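Local coordinates for protein putrescine aminotransferase (Halomonas elongata DSM 2581, PDB 6GWI) that probably transfers amino groups from amine donors such as putrescine to carbonyl acceptors, using pyridoxal-5'-phosphate as cofactor, at residues E356-L361 with G377-V382. Numbering follows the deposited sequence.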
ATOM      1  N   GLU B 356     -11.599  30.363 -17.841  1.00 53.14           N
ATOM      2  CA  GLU B 356     -11.719  31.282 -18.969  1.00 54.59           C
ATOM      3  C   GLU B 356     -10.649  31.009 -20.021  1.00 52.37           C
ATOM      4  O   GLU B 356     -10.943  31.003 -21.223  1.00 51.61           O
ATOM      5  CB  GLU B 356     -11.662  32.732 -18.481  1.00 68.49           C
ATOM      6  CG  GLU B 356     -10.501  33.066 -17.561  1.00 71.29           C
ATOM      7  CD  GLU B 356     -10.448  34.542 -17.206  1.00 68.31           C
ATOM      8  OE1 GLU B 356     -10.845  34.896 -16.075  1.00 66.36           O
ATOM      9  OE2 GLU B 356     -10.032  35.349 -18.065  1.00 64.53           O
ATOM     10  N   ARG B 357      -9.406  30.768 -19.596  1.00 47.32           N
ATOM     11  CA  ARG B 357      -8.353  30.452 -20.554  1.00 47.25           C
ATOM     12  C   ARG B 357      -8.606  29.098 -21.208  1.00 57.22           C
ATOM     13  O   ARG B 357      -8.369  28.923 -22.409  1.00 55.09           O
ATOM     14  CB  ARG B 357      -6.991  30.461 -19.860  1.00 43.56           C
ATOM     15  CG  ARG B 357      -6.545  31.815 -19.307  1.00 48.01           C
ATOM     16  CD  ARG B 357      -6.462  32.901 -20.372  1.00 62.28           C
ATOM     17  NE  ARG B 357      -5.649  34.029 -19.918  1.00 93.18           N
ATOM     18  CZ  ARG B 357      -5.463  35.155 -20.603  1.00109.64           C
ATOM     19  NH1 ARG B 357      -6.037  35.325 -21.786  1.00118.32           N
ATOM     20  NH2 ARG B 357      -4.700  36.116 -20.099  1.00117.43           N
ATOM     21  N   TRP B 358      -9.086  28.127 -20.428  1.00 63.06           N
ATOM     22  CA  TRP B 358      -9.422  26.814 -20.970  1.00 50.72           C
ATOM     23  C   TRP B 358     -10.546  26.910 -21.994  1.00 52.01           C
ATOM     24  O   TRP B 358     -10.523  26.216 -23.018  1.00 44.79           O
ATOM     25  CB  TRP B 358      -9.821  25.886 -19.826  1.00 49.51           C
ATOM     26  CG  TRP B 358      -9.723  24.417 -20.100  1.00 40.97           C
ATOM     27  CD1 TRP B 358     -10.741  23.507 -20.051  1.00 33.78           C
ATOM     28  CD2 TRP B 358      -8.539  23.676 -20.419  1.00 47.39           C
ATOM     29  NE1 TRP B 358     -10.266  22.250 -20.332  1.00 42.78           N
ATOM     30  CE2 TRP B 358      -8.917  22.326 -20.562  1.00 43.85           C
ATOM     31  CE3 TRP B 358      -7.197  24.022 -20.604  1.00 46.42           C
ATOM     32  CZ2 TRP B 358      -8.005  21.325 -20.881  1.00 38.38           C
ATOM     33  CZ3 TRP B 358      -6.294  23.026 -20.926  1.00 41.02           C
ATOM     34  CH2 TRP B 358      -6.701  21.694 -21.062  1.00 34.08           C
ATOM     35  N   ALA B 359     -11.545  27.759 -21.730  1.00 57.43           N
ATOM     36  CA  ALA B 359     -12.680  27.901 -22.633  1.00 56.32           C
ATOM     37  C   ALA B 359     -12.297  28.524 -23.969  1.00 51.04           C
ATOM     38  O   ALA B 359     -13.068  28.417 -24.928  1.00 48.80           O
ATOM     39  CB  ALA B 359     -13.776  28.741 -21.974  1.00 62.48           C
ATOM     40  N   SER B 360     -11.140  29.179 -24.055  1.00 51.20           N
ATOM     41  CA  SER B 360     -10.691  29.710 -25.335  1.00 55.18           C
ATOM     42  C   SER B 360     -10.315  28.609 -26.319  1.00 77.52           C
ATOM     43  O   SER B 360     -10.062  28.910 -27.491  1.00114.27           O
ATOM     44  CB  SER B 360      -9.498  30.646 -25.127  1.00 37.26           C
ATOM     45  OG  SER B 360      -8.292  29.918 -24.977  1.00 49.37           O
ATOM     46  N   LEU B 361     -10.275  27.353 -25.877  1.00 64.99           N
ATOM     47  CA  LEU B 361      -9.954  26.228 -26.745  1.00 60.29           C
ATOM     48  C   LEU B 361     -11.182  25.591 -27.387  1.00 49.24           C
ATOM     49  O   LEU B 361     -11.025  24.688 -28.214  1.00 40.55           O
ATOM     50  CB  LEU B 361      -9.185  25.159 -25.959  1.00 60.94           C
ATOM     51  CG  LEU B 361      -7.802  25.557 -25.443  1.00 64.67           C
ATOM     52  CD1 LEU B 361      -7.276  24.523 -24.457  1.00 77.21           C
ATOM     53  CD2 LEU B 361      -6.827  25.731 -26.599  1.00 59.92           C
ATOM     54  N   GLY B 377      -9.198  19.812 -15.488  1.00 31.37           N
ATOM     55  CA  GLY B 377      -9.778  20.181 -16.762  1.00 30.47           C
ATOM     56  C   GLY B 377      -9.670  19.044 -17.756  1.00 35.07           C
ATOM     57  O   GLY B 377      -8.845  18.139 -17.616  1.00 36.24           O
ATOM     58  N   ALA B 378     -10.530  19.109 -18.771  1.00 31.91           N
ATOM     59  CA  ALA B 378     -10.542  18.095 -19.814  1.00 25.75           C
ATOM     60  C   ALA B 378     -10.983  18.706 -21.134  1.00 24.97           C
ATOM     61  O   ALA B 378     -11.743  19.678 -21.167  1.00 35.84           O
ATOM     62  CB  ALA B 378     -11.465  16.927 -19.446  1.00 24.40           C
ATOM     63  N   LEU B 379     -10.487  18.121 -22.225  1.00 27.13           N
ATOM     64  CA  LEU B 379     -10.935  18.426 -23.575  1.00 43.05           C
ATOM     65  C   LEU B 379     -11.426  17.150 -24.246  1.00 44.34           C
ATOM     66  O   LEU B 379     -10.867  16.069 -24.029  1.00 42.05           O
ATOM     67  CB  LEU B 379      -9.819  19.024 -24.436  1.00 51.69           C
ATOM     68  CG  LEU B 379      -9.045  20.236 -23.924  1.00 48.68           C
ATOM     69  CD1 LEU B 379      -7.859  20.502 -24.839  1.00 46.02           C
ATOM     70  CD2 LEU B 379      -9.941  21.464 -23.829  1.00 46.53           C
ATOM     71  N   GLU B 380     -12.467  17.279 -25.064  1.00 30.50           N
ATOM     72  CA  GLU B 380     -13.001  16.171 -25.850  1.00 42.53           C
ATOM     73  C   GLU B 380     -12.614  16.415 -27.304  1.00 39.88           C
ATOM     74  O   GLU B 380     -13.072  17.385 -27.920  1.00 48.63           O
ATOM     75  CB  GLU B 380     -14.516  16.061 -25.696  1.00 34.88           C
ATOM     76  CG  GLU B 380     -15.002  15.802 -24.274  1.00 31.47           C
ATOM     77  CD  GLU B 380     -14.655  14.414 -23.767  1.00 34.04           C
ATOM     78  OE1 GLU B 380     -13.961  13.664 -24.484  1.00 35.99           O
ATOM     79  OE2 GLU B 380     -15.084  14.067 -22.648  1.00 36.05           O
ATOM     80  N   LEU B 381     -11.770  15.544 -27.850  1.00 36.93           N
ATOM     81  CA  LEU B 381     -11.367  15.653 -29.245  1.00 51.07           C
ATOM     82  C   LEU B 381     -12.408  14.979 -30.131  1.00 32.46           C
ATOM     83  O   LEU B 381     -12.841  13.856 -29.851  1.00 35.28           O
ATOM     84  CB  LEU B 381      -9.991  15.022 -29.452  1.00 67.65           C
ATOM     85  CG  LEU B 381      -8.864  15.539 -28.552  1.00 73.26           C
ATOM     86  CD1 LEU B 381      -7.529  14.934 -28.972  1.00 73.81           C
ATOM     87  CD2 LEU B 381      -8.787  17.060 -28.556  1.00 78.96           C
ATOM     88  N   VAL B 382     -12.821  15.673 -31.193  1.00 62.09           N
ATOM     89  CA  VAL B 382     -13.802  15.155 -32.137  1.00 72.25           C
ATOM     90  C   VAL B 382     -13.322  15.421 -33.556  1.00 63.65           C
ATOM     91  O   VAL B 382     -12.577  16.371 -33.813  1.00 53.63           O
ATOM     92  CB  VAL B 382     -15.205  15.778 -31.931  1.00 72.99           C
ATOM     93  CG1 VAL B 382     -15.707  15.524 -30.517  1.00 79.95           C
ATOM     94  CG2 VAL B 382     -15.182  17.271 -32.252  1.00 35.41           C
TER
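A buried helix-on-sheet contact brings the indole of Trp-358, near the C-terminal end of helix 342-359, onto strand 376-381. Tryptophan suits the place because it is both a wide apolar plate and a donor: its NE1 gives a hydrogen bond to Ala-378 O at 3.1 Å, fairly straight at the proton (159°). The oxygen lies close to the ring plane, yet the N-H arrives well above the carbonyl plane, 64° out of it. With CG anti to the backbone N (chi1 -159°), the indole extends from the helix to the strand. Gly-377 has no side chain, and a CB there would probably come close to Trp-358 NE1. The strand belongs to the antiparallel sheet of the small C-terminal domain of class-III aminotransferases, and none of the touching residues belongs to the pyridoxal-5'-phosphate pocket; helix 429-450 also borders Trp-358, through Leu-435. Leu-379 lays CD2 over one indole face near its rim, 3.2 Å above the plane, while its CG sits 3.4 Å from Trp-358 CZ2. A leucine in place of Trp-358 would probably leave Ala-378 O without this donor and Leu-379 without its flat partner. Over that same face Leu-361 CD1 meets Leu-379 CD1 at 4.1 Å, the two leucines crossing at about a right angle.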